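Local atomic coordinates of aminofutalosine deaminase (Helicobacter pylori, PDB entry 7LKK), a protein that catalyses the hydrolytic deamination of aminofutalosine in the menaquinone pathway and probably also converts adenosine into inosine, using a metal centre occupied here by iron. Residues A[113-116]-A[117-120]; A[227-230]-A[231-235]; A[350-353]-A[354-357]; A[398-401]-A[402-405]. All blocks are in the same frame, centred on the assembly; numbering follows the deposited sequence.

In the fold
Followed from the N terminus, the four contacts lie in series and none nests in or crosses another; each closes just one or two helical turns. Contact 1 starts helix 115-127, between strands 69-80 and 130-137 of the amidohydrolase barrel. Contact 2 forms most of helix 226-234, beyond strand 218-222, which carries the iron ligand His221; its nearest atoms lie about 24 Å from contact 1. Contact 3 turns the chain from helix 338-348 into helix 353-364, and contact 4 starts helix 401-408 after strand 387-391. Contacts 3 and 4 alone touch, with centres about 12 Å apart: Leu353 and Leu354 pack on Leu403, and both contacts meet the second subunit.

Contact 1. Residues A[113-116]-A[117-120]; sequences NCQG and AIQN
Ile118, Gln119 and Asn120 each donate their backbone N-H to the carbonyl four residues back, on Cys114, Gln115 and Gly116. Ile118 N reaches Cys114 O at 3.1 Å, with an N-H...O angle of 150°. The next two are straighter: Gln119 N to Gln115 O spans 3.0 Å and Asn120 N to Gly116 O 3.2 Å, at 165° and 169°.

The apolar part is a single i to i+4 pair. Cys114 SG lies 3.6 Å from Ile118 CD1, the end of the isoleucine's long branch. That branch extends beside the backbone N of Ile118, CG1 being anti to the carbonyl carbon, and so passes over the preceding turn, with CG1 3.2 Å from Cys114 O. Gln115 runs alongside Ile118 in the same direction, its OE1 3.9 Å from CD1; a bend at its second torsion turns OE1 to the Ile118 side.

Around this turn, Gln115, Ile118 and Gln119 all touch Leu145 of helix 143-147, while Ala117 touches Ser85 and Asn86. Asn86 ND2 also bonds to Asn113 O, just ahead of the helix. The arrangement is the opening turn of an alpha-helix that links two neighbouring parallel strands, 69-80 and 130-137, as in the TIM-barrel amidohydrolases.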
loop_
_atom_site.group_PDB
_atom_site.type_symbol
_atom_site.label_atom_id
_atom_site.label_comp_id
_atom_site.label_asym_id
_atom_site.label_seq_id
_atom_site.Cartn_x
_atom_site.Cartn_y
_atom_site.Cartn_z
ATOM N N ASN A 113 29.510 -3.634 3.691
ATOM C CA ASN A 113 29.413 -2.612 2.649
ATOM C C ASN A 113 28.072 -1.876 2.752
ATOM O O ASN A 113 27.174 -2.004 1.917
ATOM C CB ASN A 113 29.615 -3.240 1.266
ATOM C CG ASN A 113 30.021 -2.225 0.214
ATOM O OD1 ASN A 113 30.183 -1.041 0.505
ATOM N ND2 ASN A 113 30.196 -2.690 -1.017
ATOM N N CYS A 114 27.976 -1.086 3.821
ATOM C CA CYS A 114 26.711 -0.542 4.304
ATOM C C CYS A 114 26.458 0.903 3.898
ATOM O O CYS A 114 25.296 1.316 3.823
ATOM C CB CYS A 114 26.663 -0.635 5.836
ATOM S SG CYS A 114 25.042 -0.961 6.539
ATOM N N GLN A 115 27.511 1.678 3.634
ATOM C CA GLN A 115 27.376 3.132 3.599
ATOM C C GLN A 115 26.532 3.602 2.420
ATOM O O GLN A 115 25.777 4.575 2.541
ATOM C CB GLN A 115 28.759 3.780 3.569
ATOM C CG GLN A 115 29.667 3.339 4.712
ATOM C CD GLN A 115 29.045 3.562 6.080
ATOM O OE1 GLN A 115 28.511 2.635 6.691
ATOM N NE2 GLN A 115 29.115 4.795 6.568
ATOM N N GLY A 116 26.646 2.931 1.271
ATOM C CA GLY A 116 25.871 3.339 0.110
ATOM C C GLY A 116 24.375 3.267 0.354
ATOM O O GLY A 116 23.634 4.200 0.037
ATOM N N ALA A 117 23.913 2.153 0.925
ATOM C CA ALA A 117 22.492 2.007 1.211
ATOM C C ALA A 117 22.033 2.957 2.312
ATOM O O ALA A 117 20.882 3.408 2.297
ATOM C CB ALA A 117 22.181 0.560 1.587
ATOM N N ILE A 118 22.909 3.271 3.271
ATOM C CA ILE A 118 22.530 4.168 4.360
ATOM C C ILE A 118 22.340 5.591 3.843
ATOM O O ILE A 118 21.407 6.296 4.249
ATOM C CB ILE A 118 23.573 4.110 5.491
ATOM C CG1 ILE A 118 23.583 2.726 6.141
ATOM C CG2 ILE A 118 23.285 5.171 6.544
ATOM C CD1 ILE A 118 24.659 2.556 7.186
ATOM N N GLN A 119 23.220 6.041 2.945
ATOM C CA GLN A 119 23.050 7.363 2.349
ATOM C C GLN A 119 21.768 7.439 1.530
ATOM O O GLN A 119 21.035 8.433 1.601
ATOM C CB GLN A 119 24.251 7.705 1.471
ATOM C CG GLN A 119 25.516 8.065 2.226
ATOM C CD GLN A 119 26.742 8.040 1.335
ATOM O OE1 GLN A 119 26.668 8.361 0.148
ATOM N NE2 GLN A 119 27.880 7.657 1.902
ATOM N N ASN A 120 21.486 6.399 0.737
ATOM C CA ASN A 120 20.219 6.336 0.010
ATOM C C ASN A 120 19.030 6.327 0.963
ATOM O O ASN A 120 18.007 6.969 0.695
ATOM C CB ASN A 120 20.191 5.097 -0.884
ATOM C CG ASN A 120 21.107 5.221 -2.082
ATOM O OD1 ASN A 120 21.485 6.323 -2.479
ATOM N ND2 ASN A 120 21.474 4.086 -2.664
#

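Contact 2. Residues A[227-230]-A[231-235]; sequences EELE and WVENS
Trp231 touches Glu227 with its CB, 3.4 Å from Glu227 O, while the indole leads away from the turn. The ring of Phe239 meets the indole with the planes about 30° apart, and at the indole edge NE1 bonds to Tyr243 OH. With CG anti to the backbone N (chi1 -171°), the indole swings off the helix toward these partners. The other key flat group is the carboxylate of Glu228: OE2 takes the N-H of Leu223 and OE1 that of Glu224.

The methylene part of Glu228 lies alongside Val232, CG to CG2 at 4.0 Å, both side chains pointing the same way. One residue further on, Leu229 CD1 meets Glu233 CG at 3.8 Å as the two chains cross obliquely, and Glu233 OE1 goes on to Ala259 N.

Backbone bonds hold the turns, the shortest being Val232 N to Glu228 O at 2.7 Å. The last bond between the two segments, Asn234 N to Glu230 O, is 3.0 Å long, but its donor stands above the carbonyl plane, 41° out of it. Ser235, whose N still bonds to Trp231 O, then leaves the helix with positive phi.

Glu228 lies about 6 Å, side chain to side chain, from the iron ligand His221. Its pair of N-H bonds would favour a carboxylate and fix the backbone of Leu223 and of Glu224, which lines the inhibitor pocket, consistent with a second-shell role.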
loop_
_atom_site.group_PDB
_atom_site.type_symbol
_atom_site.label_atom_id
_atom_site.label_comp_id
_atom_site.label_asym_id
_atom_site.label_seq_id
_atom_site.Cartn_x
_atom_site.Cartn_y
_atom_site.Cartn_z
ATOM N N GLU A 227 4.479 -16.166 18.108
ATOM C CA GLU A 227 5.557 -16.980 18.663
ATOM C C GLU A 227 6.105 -16.365 19.944
ATOM O O GLU A 227 6.342 -17.072 20.930
ATOM C CB GLU A 227 6.669 -17.154 17.628
ATOM C CG GLU A 227 6.256 -17.943 16.389
ATOM C CD GLU A 227 5.819 -17.053 15.238
ATOM O OE1 GLU A 227 5.211 -15.995 15.498
ATOM O OE2 GLU A 227 6.084 -17.414 14.071
ATOM N N GLU A 228 6.309 -15.046 19.948
ATOM C CA GLU A 228 6.782 -14.379 21.157
ATOM C C GLU A 228 5.740 -14.445 22.267
ATOM O O GLU A 228 6.086 -14.646 23.438
ATOM C CB GLU A 228 7.145 -12.929 20.840
ATOM C CG GLU A 228 7.469 -12.086 22.060
ATOM C CD GLU A 228 7.673 -10.626 21.720
ATOM O OE1 GLU A 228 7.769 -10.301 20.516
ATOM O OE2 GLU A 228 7.729 -9.800 22.654
ATOM N N LEU A 229 4.460 -14.295 21.919
ATOM C CA LEU A 229 3.410 -14.335 22.933
ATOM C C LEU A 229 3.342 -15.703 23.602
ATOM O O LEU A 229 3.224 -15.795 24.830
ATOM C CB LEU A 229 2.062 -13.972 22.309
ATOM C CG LEU A 229 0.851 -14.011 23.243
ATOM C CD1 LEU A 229 0.991 -12.978 24.355
ATOM C CD2 LEU A 229 -0.438 -13.790 22.460
ATOM N N GLU A 230 3.415 -16.777 22.810
ATOM C CA GLU A 230 3.380 -18.121 23.379
ATOM C C GLU A 230 4.617 -18.393 24.223
ATOM O O GLU A 230 4.541 -19.089 25.242
ATOM C CB GLU A 230 3.275 -19.163 22.266
ATOM C CG GLU A 230 1.961 -19.179 21.511
ATOM C CD GLU A 230 2.051 -19.980 20.225
ATOM O OE1 GLU A 230 1.100 -19.928 19.420
ATOM O OE2 GLU A 230 3.079 -20.662 20.018
ATOM N N TRP A 231 5.766 -17.855 23.810
ATOM C CA TRP A 231 6.986 -18.009 24.592
ATOM C C TRP A 231 6.901 -17.229 25.897
ATOM O O TRP A 231 7.174 -17.769 26.976
ATOM C CB TRP A 231 8.191 -17.555 23.769
ATOM C CG TRP A 231 9.521 -17.871 24.396
ATOM C CD1 TRP A 231 10.504 -16.983 24.721
ATOM C CD2 TRP A 231 10.016 -19.167 24.757
ATOM N NE1 TRP A 231 11.579 -17.643 25.264
ATOM C CE2 TRP A 231 11.304 -18.985 25.297
ATOM C CE3 TRP A 231 9.497 -20.462 24.671
ATOM C CZ2 TRP A 231 12.078 -20.048 25.753
ATOM C CZ3 TRP A 231 10.268 -21.517 25.128
ATOM C CH2 TRP A 231 11.544 -21.303 25.660
ATOM N N VAL A 232 6.521 -15.952 25.814
ATOM C CA VAL A 232 6.496 -15.101 26.999
ATOM C C VAL A 232 5.484 -15.619 28.012
ATOM O O VAL A 232 5.763 -15.682 29.216
ATOM C CB VAL A 232 6.205 -13.644 26.593
ATOM C CG1 VAL A 232 5.806 -12.814 27.804
ATOM C CG2 VAL A 232 7.416 -13.036 25.900
ATOM N N GLU A 233 4.303 -16.022 27.543
ATOM C CA GLU A 233 3.234 -16.386 28.465
ATOM C C GLU A 233 3.398 -17.801 29.012
ATOM O O GLU A 233 3.177 -18.029 30.206
ATOM C CB GLU A 233 1.874 -16.236 27.779
ATOM C CG GLU A 233 1.387 -14.796 27.664
ATOM C CD GLU A 233 1.511 -14.021 28.965
ATOM O OE1 GLU A 233 1.980 -12.864 28.926
ATOM O OE2 GLU A 233 1.127 -14.559 30.026
ATOM N N ASN A 234 3.783 -18.764 28.166
ATOM C CA ASN A 234 3.731 -20.168 28.552
ATOM C C ASN A 234 5.007 -20.949 28.252
ATOM O O ASN A 234 5.017 -22.174 28.435
ATOM C CB ASN A 234 2.546 -20.859 27.869
ATOM C CG ASN A 234 1.214 -20.360 28.379
ATOM O OD1 ASN A 234 0.790 -20.707 29.479
ATOM N ND2 ASN A 234 0.546 -19.532 27.584
ATOM N N SER A 235 6.075 -20.288 27.798
ATOM C CA SER A 235 7.343 -20.957 27.488
ATOM C C SER A 235 7.141 -22.111 26.508
ATOM O O SER A 235 7.746 -23.178 26.633
ATOM C CB SER A 235 8.038 -21.443 28.762
ATOM O OG SER A 235 8.631 -20.366 29.466
#

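Contact 3. Residues A[350-353]-A[354-357]; sequences NMPL and LELA
Pro352 O accepts Leu356 N at 2.8 Å, the C=O...N angle being 162°, and Leu353 O takes Ala357 N one residue later at the same length. With Pro352 as N-cap, Met351 just before it and Leu356 four places after it form a hydrophobic staple, the side-chain clasp across the first turn of a helix, here 353-364. Its two ends meet as Met351 SD and Leu356 CD1, 4.1 Å apart.

Met351 reaches this position as an extended chain up to the sulfur, with CG anti to the backbone N (chi1 -176°), before bending at chi3. On the way it crosses Glu355 at about a right angle and runs over the face of its carboxylate. Pro352 is beside the same glutamate, its CG 4.1 Å from Glu355 OE1. Glu355 OE2 also makes a salt bridge with Arg317 of helix 313-318. The place of this carboxylate in the first turn, where backbone N-H groups point toward the helix's N-terminal end, would probably be electrostatically favourable as well.

The staple is buried between structural elements: Met351 and Leu356 both touch Leu313, and Leu356 also packs on Phe345 and Leu346 of helix 338-348. Leu353 meets Leu305 of the second subunit, whose Arg304 NH2 bonds to Met351 O, so the turn belongs to the dimer interface.

The sulfur lies over the carboxylate face, off-centre on the OE2 side: Met351 SD is 3.7 Å from both CD and OE2 of Glu355 but farther from its OE1.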
loop_
_atom_site.group_PDB
_atom_site.type_symbol
_atom_site.label_atom_id
_atom_site.label_comp_id
_atom_site.label_asym_id
_atom_site.label_seq_id
_atom_site.Cartn_x
_atom_site.Cartn_y
_atom_site.Cartn_z
ATOM N N ASN A 350 -9.379 -0.848 9.086
ATOM C CA ASN A 350 -10.714 -0.673 8.529
ATOM C C ASN A 350 -11.489 0.466 9.184
ATOM O O ASN A 350 -12.696 0.592 8.953
ATOM C CB ASN A 350 -11.504 -1.982 8.641
ATOM C CG ASN A 350 -11.900 -2.311 10.070
ATOM O OD1 ASN A 350 -11.301 -1.819 11.028
ATOM N ND2 ASN A 350 -12.912 -3.159 10.219
ATOM N N MET A 351 -10.823 1.286 9.992
ATOM C CA MET A 351 -11.438 2.479 10.551
ATOM C C MET A 351 -11.902 3.414 9.430
ATOM O O MET A 351 -11.307 3.433 8.348
ATOM C CB MET A 351 -10.436 3.193 11.458
ATOM C CG MET A 351 -10.969 4.406 12.189
ATOM S SD MET A 351 -9.687 5.191 13.172
ATOM C CE MET A 351 -9.345 3.900 14.364
ATOM N N PRO A 352 -12.999 4.175 9.650
ATOM C CA PRO A 352 -13.390 5.214 8.685
ATOM C C PRO A 352 -12.214 6.046 8.200
ATOM O O PRO A 352 -11.434 6.573 9.001
ATOM C CB PRO A 352 -14.393 6.055 9.480
ATOM C CG PRO A 352 -15.069 5.045 10.356
ATOM C CD PRO A 352 -14.033 3.983 10.686
ATOM N N LEU A 353 -12.096 6.171 6.874
ATOM C CA LEU A 353 -10.855 6.646 6.270
ATOM C C LEU A 353 -10.525 8.073 6.691
ATOM O O LEU A 353 -9.361 8.390 6.967
ATOM C CB LEU A 353 -10.951 6.537 4.748
ATOM C CG LEU A 353 -9.693 6.841 3.938
ATOM C CD1 LEU A 353 -8.496 6.075 4.483
ATOM C CD2 LEU A 353 -9.927 6.505 2.471
ATOM N N LEU A 354 -11.528 8.951 6.745
ATOM C CA LEU A 354 -11.260 10.327 7.154
ATOM C C LEU A 354 -10.767 10.383 8.595
ATOM O O LEU A 354 -9.858 11.156 8.920
ATOM C CB LEU A 354 -12.509 11.187 6.968
ATOM C CG LEU A 354 -12.855 11.484 5.506
ATOM C CD1 LEU A 354 -14.176 12.228 5.393
ATOM C CD2 LEU A 354 -11.731 12.262 4.833
ATOM N N GLU A 355 -11.344 9.556 9.470
ATOM C CA GLU A 355 -10.864 9.487 10.846
ATOM C C GLU A 355 -9.460 8.898 10.909
ATOM O O GLU A 355 -8.613 9.377 11.674
ATOM C CB GLU A 355 -11.832 8.664 11.693
ATOM C CG GLU A 355 -11.524 8.669 13.181
ATOM C CD GLU A 355 -12.361 7.666 13.952
ATOM O OE1 GLU A 355 -13.406 7.226 13.425
ATOM O OE2 GLU A 355 -11.970 7.317 15.087
ATOM N N LEU A 356 -9.194 7.867 10.104
ATOM C CA LEU A 356 -7.883 7.227 10.112
ATOM C C LEU A 356 -6.807 8.141 9.540
ATOM O O LEU A 356 -5.643 8.058 9.950
ATOM C CB LEU A 356 -7.944 5.915 9.325
ATOM C CG LEU A 356 -6.723 4.995 9.352
ATOM C CD1 LEU A 356 -6.420 4.560 10.772
ATOM C CD2 LEU A 356 -6.949 3.788 8.457
ATOM N N ALA A 357 -7.175 9.025 8.608
ATOM C CA ALA A 357 -6.200 9.944 8.033
ATOM C C ALA A 357 -5.669 10.912 9.084
ATOM O O ALA A 357 -4.494 11.297 9.049
ATOM C CB ALA A 357 -6.820 10.703 6.859
#

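Contact 4. Residues A[398-401]-A[402-405]; sequences KEQA and ILQF
Gln400 and Gln404 grip each other twice, once by backbone and once by side chain. Gln404 N donates to Gln400 O at 2.8 Å and almost straight, the N-H...O angle being 170°. The side-chain bond, Gln404 NE2 to Gln400 OE1, measures 3.1 Å; the donor lies in the carbonyl plane of Gln400, and the acceptor lies close to the amide plane of Gln404. The two amides are nevertheless turned 48° against each other. Both chains bend at the second torsion, which brings the amides together. The aliphatic stems touch too, Gln400 CB to Gln404 CG at 3.8 Å. Phe405 N completes the direct pairing with Ala401 O at 2.9 Å.

Two waters fill the backbone positions that lack direct bonds. Water 1 donates to Lys398 O at 2.7 Å and accepts from Ile402 N at 3.2 Å; water 2 does the same between Glu399 O and Leu403 N. The turn is thus opened by inserted water, and regular helix bonding begins only at Gln400 O.

Farther out, Gln400 N bonds to Thr397 OG1, and Gln400 NE2 donates to Tyr93 O of the second subunit. Phe405 meets the ring of Phe390 edge-to-face, while Ile402 packs on Ala357 and Leu361 of helix 353-364.

With OE1 holding Gln404 and NE2 bound across the interface, the orientation of the Gln400 amide is fixed at both ends. This buried amide is thus satisfied by Gln404 and the second subunit, while water bridges the backbone of the opening turn.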
loop_
_atom_site.group_PDB
_atom_site.type_symbol
_atom_site.label_atom_id
_atom_site.label_comp_id
_atom_site.label_asym_id
_atom_site.label_seq_id
_atom_site.Cartn_x
_atom_site.Cartn_y
_atom_site.Cartn_z
ATOM N N LYS A 398 -11.254 21.582 2.452
ATOM C CA LYS A 398 -10.813 21.560 3.845
ATOM C C LYS A 398 -10.979 20.179 4.469
ATOM O O LYS A 398 -10.069 19.673 5.138
ATOM C CB LYS A 398 -11.590 22.607 4.644
ATOM C CG LYS A 398 -10.856 23.162 5.847
ATOM C CD LYS A 398 -11.734 24.164 6.581
ATOM C CE LYS A 398 -10.951 24.932 7.628
ATOM N NZ LYS A 398 -11.771 26.009 8.247
ATOM N N GLU A 399 -12.135 19.545 4.259
ATOM C CA GLU A 399 -12.404 18.269 4.908
ATOM C C GLU A 399 -11.698 17.098 4.232
ATOM O O GLU A 399 -11.543 16.043 4.854
ATOM C CB GLU A 399 -13.911 18.015 4.978
ATOM C CG GLU A 399 -14.577 17.737 3.648
ATOM C CD GLU A 399 -15.671 16.694 3.766
ATOM O OE1 GLU A 399 -16.382 16.693 4.795
ATOM O OE2 GLU A 399 -15.815 15.872 2.835
ATOM N N GLN A 400 -11.278 17.253 2.976
ATOM C CA GLN A 400 -10.546 16.211 2.268
ATOM C C GLN A 400 -9.039 16.431 2.287
ATOM O O GLN A 400 -8.299 15.553 1.827
ATOM C CB GLN A 400 -11.019 16.121 0.811
ATOM C CG GLN A 400 -12.441 15.606 0.627
ATOM C CD GLN A 400 -12.521 14.095 0.632
ATOM O OE1 GLN A 400 -11.725 13.418 -0.018
ATOM N NE2 GLN A 400 -13.492 13.556 1.359
ATOM N N ALA A 401 -8.577 17.567 2.818
ATOM C CA ALA A 401 -7.191 17.987 2.634
ATOM C C ALA A 401 -6.208 16.963 3.189
ATOM O O ALA A 401 -5.215 16.622 2.536
ATOM C CB ALA A 401 -6.969 19.352 3.290
ATOM N N ILE A 402 -6.457 16.476 4.407
ATOM C CA ILE A 402 -5.510 15.570 5.052
ATOM C C ILE A 402 -5.442 14.240 4.310
ATOM O O ILE A 402 -4.354 13.700 4.074
ATOM C CB ILE A 402 -5.884 15.376 6.532
ATOM C CG1 ILE A 402 -5.568 16.641 7.331
ATOM C CG2 ILE A 402 -5.154 14.174 7.119
ATOM C CD1 ILE A 402 -6.239 16.688 8.681
ATOM N N LEU A 403 -6.598 13.685 3.939
ATOM C CA LEU A 403 -6.610 12.406 3.233
ATOM C C LEU A 403 -6.003 12.534 1.840
ATOM O O LEU A 403 -5.174 11.709 1.438
ATOM C CB LEU A 403 -8.035 11.861 3.157
ATOM C CG LEU A 403 -8.236 10.635 2.259
ATOM C CD1 LEU A 403 -7.372 9.470 2.718
ATOM C CD2 LEU A 403 -9.703 10.235 2.216
ATOM N N GLN A 404 -6.402 13.565 1.085
ATOM C CA GLN A 404 -5.848 13.755 -0.254
ATOM C C GLN A 404 -4.345 13.997 -0.198
ATOM O O GLN A 404 -3.604 13.549 -1.082
ATOM C CB GLN A 404 -6.548 14.914 -0.966
ATOM C CG GLN A 404 -8.044 14.721 -1.173
ATOM C CD GLN A 404 -8.372 13.703 -2.245
ATOM O OE1 GLN A 404 -7.519 13.333 -3.053
ATOM N NE2 GLN A 404 -9.618 13.247 -2.259
ATOM N N PHE A 405 -3.879 14.715 0.826
ATOM C CA PHE A 405 -2.443 14.898 1.010
ATOM C C PHE A 405 -1.739 13.556 1.182
ATOM O O PHE A 405 -0.737 13.279 0.514
ATOM C CB PHE A 405 -2.173 15.799 2.216
ATOM C CG PHE A 405 -0.735 15.805 2.655
ATOM C CD1 PHE A 405 0.186 16.630 2.033
ATOM C CD2 PHE A 405 -0.302 14.976 3.678
ATOM C CE1 PHE A 405 1.512 16.633 2.429
ATOM C CE2 PHE A 405 1.021 14.976 4.077
ATOM C CZ PHE A 405 1.927 15.806 3.451
HETATM O O HOH W 1 -8.795 17.581 6.294
HETATM O O HOH W 2 -9.262 14.730 5.386
#